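Local structure of 3-oxosteroid 1-dehydrogenase (Sterolibacterium denitrificans, 7P18) at residues Phe110-Tyr115 with Thr165-His170. The protein probably catalyses the FAD-dependent 1,2-dehydrogenation of 3-oxosteroids to 3-oxo-Delta(1)-steroids, passing the electrons on to an acceptor. Sequence-based numbering, arbitrary orientation.
Sequences FPCHRY and TATEAH. With ANB (androsta-1,4-diene-3,17-dione), chain D.
Phe-110 and Arg-114 reach across to the first turns of helix 166-174, where Thr-165, Thr-167 and His-170 meet them; the helix opens with a capping box, and the two segments together supply part of the steroid pocket. The Phe-110 ring comes in at its CE2 corner, 3.7 Å from Thr-167 OG1, while the Thr-165 methyl CG2 lies at the ring's edge, near its plane. With chi1 at 64°, CG of Phe-110 sits between the backbone N and the carbonyl carbon, which sends the ring toward the helix start. Cys-112 SG lies beside the same Thr-167 OG1, at 4.2 Å.

No direct hydrogen bond joins the segments. A water does so instead, donating to Pro-111 O at 2.7 Å and to Thr-167 OG1 at 2.8 Å; that hydroxyl also bonds to Glu-133 OE2 on strand 131-138, the neighbour of strand 109-111.

Within the type I turn Cys-112 to Tyr-115, Arg-114 offers one face of its guanidinium to the edge of the His-170 ring, the two planes 80° apart and NH2 of Arg-114 3.7 Å from CE1 of His-170. Bending at chi3 (60°) helps bring the arginine tip here, where Glu-176 takes it in a salt bridge. Tyr-466 holds His-170 twice, by a ring stack and by a hydrogen bond between His-170 NE2 and the backbone oxygen of Tyr-466.

In the capping box Glu-168 N bonds to Thr-165 OG1 and Thr-165 N returns to Glu-168 OE1, approaching from above the carboxylate plane. On the steroid side, Ala-166 CB packs 3.7 Å from C15 of androstadienedione, and Tyr-115 OH, bonded to Tyr-467 OH, lies 3.4 Å from its methyl C19.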
ATOM      1  N   PHE A 110      10.351   6.564  12.159  1.00 22.10           N
ATOM      2  CA  PHE A 110      11.387   7.578  11.854  1.00 23.89           C
ATOM      3  C   PHE A 110      11.262   7.960  10.384  1.00 26.26           C
ATOM      4  O   PHE A 110      10.692   7.202   9.583  1.00 23.10           O
ATOM      5  CB  PHE A 110      12.786   7.039  12.194  1.00 24.92           C
ATOM      6  CG  PHE A 110      13.214   5.856  11.362  1.00 24.60           C
ATOM      7  CD1 PHE A 110      12.770   4.575  11.661  1.00 25.69           C
ATOM      8  CD2 PHE A 110      14.035   6.019  10.275  1.00 26.78           C
ATOM      9  CE1 PHE A 110      13.157   3.488  10.887  1.00 24.27           C
ATOM     10  CE2 PHE A 110      14.396   4.945   9.482  1.00 26.47           C
ATOM     11  CZ  PHE A 110      13.983   3.677   9.801  1.00 26.83           C
ATOM     12  N   PRO A 111      11.792   9.121   9.957  1.00 24.43           N
ATOM     13  CA  PRO A 111      11.613   9.573   8.579  1.00 22.58           C
ATOM     14  C   PRO A 111      12.487   8.810   7.578  1.00 25.71           C
ATOM     15  O   PRO A 111      13.610   8.433   7.921  1.00 22.86           O
ATOM     16  CB  PRO A 111      12.046  11.058   8.574  1.00 24.57           C
ATOM     17  CG  PRO A 111      12.036  11.432  10.057  1.00 25.86           C
ATOM     18  CD  PRO A 111      12.467  10.150  10.776  1.00 26.59           C
ATOM     19  N   CYS A 112      11.953   8.601   6.374  1.00 22.78           N
ATOM     20  CA  CYS A 112      12.736   8.264   5.165  1.00 22.19           C
ATOM     21  C   CYS A 112      13.266   9.567   4.553  1.00 23.66           C
ATOM     22  O   CYS A 112      12.581  10.199   3.713  1.00 23.07           O
ATOM     23  CB  CYS A 112      11.896   7.454   4.195  1.00 22.59           C
ATOM     24  SG  CYS A 112      11.249   5.934   4.935  1.00 27.94           S
ATOM     25  N   HIS A 113      14.455   9.989   4.993  1.00 23.51           N
ATOM     26  CA  HIS A 113      14.990  11.358   4.790  1.00 24.55           C
ATOM     27  C   HIS A 113      15.144  11.681   3.305  1.00 26.12           C
ATOM     28  O   HIS A 113      15.035  12.887   2.927  1.00 26.36           O
ATOM     29  CB  HIS A 113      16.327  11.543   5.548  1.00 25.73           C
ATOM     30  CG  HIS A 113      16.180  11.342   7.016  1.00 24.44           C
ATOM     31  ND1 HIS A 113      15.506  12.253   7.813  1.00 25.34           N
ATOM     32  CD2 HIS A 113      16.632  10.373   7.842  1.00 26.29           C
ATOM     33  CE1 HIS A 113      15.505  11.845   9.053  1.00 26.64           C
ATOM     34  NE2 HIS A 113      16.185  10.677   9.102  1.00 25.36           N
ATOM     35  N   ARG A 114      15.405  10.672   2.482  1.00 23.18           N
ATOM     36  CA  ARG A 114      15.708  10.903   1.039  1.00 26.83           C
ATOM     37  C   ARG A 114      14.522  10.549   0.136  1.00 25.13           C
ATOM     38  O   ARG A 114      14.677  10.624  -1.111  1.00 25.32           O
ATOM     39  CB  ARG A 114      16.940  10.079   0.644  1.00 30.44           C
ATOM     40  CG  ARG A 114      18.199  10.428   1.419  1.00 38.47           C
ATOM     41  CD  ARG A 114      19.267   9.357   1.209  1.00 42.25           C
ATOM     42  NE  ARG A 114      19.598   9.256  -0.203  1.00 51.73           N
ATOM     43  CZ  ARG A 114      20.140   8.199  -0.789  1.00 53.69           C
ATOM     44  NH1 ARG A 114      20.485   7.130  -0.084  1.00 47.35           N
ATOM     45  NH2 ARG A 114      20.359   8.240  -2.092  1.00 58.23           N
ATOM     46  N   TYR A 115      13.394  10.138   0.701  1.00 24.95           N
ATOM     47  CA  TYR A 115      12.255   9.594  -0.088  1.00 23.35           C
ATOM     48  C   TYR A 115      11.403  10.781  -0.519  1.00 22.33           C
ATOM     49  O   TYR A 115      10.676  11.318   0.290  1.00 21.67           O
ATOM     50  CB  TYR A 115      11.443   8.623   0.750  1.00 27.40           C
ATOM     51  CG  TYR A 115      10.704   7.571  -0.033  1.00 26.25           C
ATOM     52  CD1 TYR A 115      10.161   7.813  -1.296  1.00 25.69           C
ATOM     53  CD2 TYR A 115      10.545   6.323   0.524  1.00 27.53           C
ATOM     54  CE1 TYR A 115       9.506   6.801  -1.998  1.00 26.66           C
ATOM     55  CE2 TYR A 115       9.915   5.300  -0.172  1.00 31.01           C
ATOM     56  CZ  TYR A 115       9.378   5.547  -1.416  1.00 27.88           C
ATOM     57  OH  TYR A 115       8.778   4.476  -2.025  1.00 34.12           O
ATOM     58  N   THR A 165      14.399  -2.650   6.808  1.00 34.10           N
ATOM     59  CA  THR A 165      13.691  -1.360   6.652  1.00 30.21           C
ATOM     60  C   THR A 165      13.847  -0.950   5.203  1.00 32.10           C
ATOM     61  O   THR A 165      14.785  -1.446   4.541  1.00 36.35           O
ATOM     62  CB  THR A 165      14.275  -0.287   7.577  1.00 30.71           C
ATOM     63  OG1 THR A 165      15.637  -0.061   7.190  1.00 29.70           O
ATOM     64  CG2 THR A 165      14.194  -0.705   9.025  1.00 33.07           C
ATOM     65  N   ALA A 166      12.968  -0.093   4.712  1.00 26.67           N
ATOM     66  CA  ALA A 166      13.074   0.513   3.364  1.00 30.63           C
ATOM     67  C   ALA A 166      14.383   1.299   3.285  1.00 34.06           C
ATOM     68  O   ALA A 166      15.036   1.266   2.231  1.00 33.02           O
ATOM     69  CB  ALA A 166      11.891   1.387   3.053  1.00 30.36           C
ATOM     70  N   THR A 167      14.763   1.961   4.375  1.00 32.03           N
ATOM     71  CA  THR A 167      16.038   2.723   4.434  1.00 32.06           C
ATOM     72  C   THR A 167      17.211   1.754   4.180  1.00 36.87           C
ATOM     73  O   THR A 167      17.969   2.007   3.229  1.00 38.96           O
ATOM     74  CB  THR A 167      16.184   3.444   5.777  1.00 33.01           C
ATOM     75  OG1 THR A 167      15.019   4.272   5.935  1.00 31.26           O
ATOM     76  CG2 THR A 167      17.460   4.261   5.838  1.00 36.65           C
ATOM     77  N   GLU A 168      17.322   0.701   4.995  1.00 35.85           N
ATOM     78  CA  GLU A 168      18.386  -0.348   4.909  1.00 40.93           C
ATOM     79  C   GLU A 168      18.362  -0.937   3.507  1.00 40.34           C
ATOM     80  O   GLU A 168      19.430  -1.059   2.901  1.00 46.69           O
ATOM     81  CB  GLU A 168      18.174  -1.495   5.895  1.00 34.54           C
ATOM     82  CG  GLU A 168      18.658  -1.247   7.300  1.00 39.19           C
ATOM     83  CD  GLU A 168      18.131  -2.303   8.228  1.00 40.00           C
ATOM     84  OE1 GLU A 168      17.309  -3.105   7.748  1.00 39.83           O
ATOM     85  OE2 GLU A 168      18.503  -2.301   9.434  1.00 43.17           O
ATOM     86  N   ALA A 169      17.177  -1.276   3.008  1.00 48.75           N
ATOM     87  CA  ALA A 169      16.973  -1.817   1.647  1.00 48.03           C
ATOM     88  C   ALA A 169      17.558  -0.846   0.628  1.00 55.31           C
ATOM     89  O   ALA A 169      18.552  -1.234   0.030  1.00 67.19           O
ATOM     90  CB  ALA A 169      15.508  -2.088   1.361  1.00 52.84           C
ATOM     91  N   HIS A 170      16.953   0.345   0.466  1.00 47.27           N
ATOM     92  CA  HIS A 170      17.009   1.247  -0.723  1.00 46.78           C
ATOM     93  C   HIS A 170      18.418   1.264  -1.331  1.00 48.49           C
ATOM     94  O   HIS A 170      18.538   1.298  -2.566  1.00 45.49           O
ATOM     95  CB  HIS A 170      16.542   2.673  -0.369  1.00 43.48           C
ATOM     96  CG  HIS A 170      16.885   3.677  -1.405  1.00 40.70           C
ATOM     97  ND1 HIS A 170      17.982   4.500  -1.278  1.00 38.78           N
ATOM     98  CD2 HIS A 170      16.315   4.002  -2.571  1.00 35.05           C
ATOM     99  CE1 HIS A 170      18.088   5.268  -2.331  1.00 41.43           C
ATOM    100  NE2 HIS A 170      17.091   4.961  -3.148  1.00 38.16           N
TER
HETATM  101  C1  ANB D 602       4.496   1.040  -1.371  0.77 58.59           C
HETATM  102  C10 ANB D 602       5.934   1.299  -1.033  0.77 57.18           C
HETATM  103  C11 ANB D 602       6.542  -1.202  -1.494  0.77 64.73           C
HETATM  104  C12 ANB D 602       7.441  -2.401  -1.161  0.77 68.97           C
HETATM  105  C13 ANB D 602       8.885  -1.962  -0.999  0.77 71.57           C
HETATM  106  C14 ANB D 602       8.932  -0.936   0.142  0.77 69.75           C
HETATM  107  C15 ANB D 602      10.427  -0.818   0.468  0.77 70.23           C
HETATM  108  C16 ANB D 602      10.961  -2.248   0.275  0.77 71.86           C
HETATM  109  C17 ANB D 602       9.885  -2.991  -0.490  0.77 73.67           C
HETATM  110  C18 ANB D 602       9.500  -1.450  -2.323  0.77 70.34           C
HETATM  111  C19 ANB D 602       6.602   1.862  -2.319  0.77 59.71           C
HETATM  112  C2  ANB D 602       3.512   1.921  -1.182  0.77 58.87           C
HETATM  113  C3  ANB D 602       3.718   3.103  -0.346  0.77 47.96           C
HETATM  114  C4  ANB D 602       4.971   3.101   0.398  0.77 50.90           C
HETATM  115  C5  ANB D 602       6.023   2.342   0.060  0.77 54.20           C
HETATM  116  C6  ANB D 602       7.367   2.562   0.696  0.77 57.28           C
HETATM  117  C7  ANB D 602       8.093   1.272   1.051  0.77 61.87           C
HETATM  118  C8  ANB D 602       8.121   0.324  -0.141  0.77 65.05           C
HETATM  119  C9  ANB D 602       6.662  -0.007  -0.533  0.77 60.21           C
HETATM  120  O1  ANB D 602       2.878   4.008  -0.252  0.77 29.33           O
HETATM  121  O2  ANB D 602       9.857  -4.186  -0.672  0.77 68.66           O
HETATM  122  O   HOH W   1      15.600   6.859   6.926  1.00 26.50           O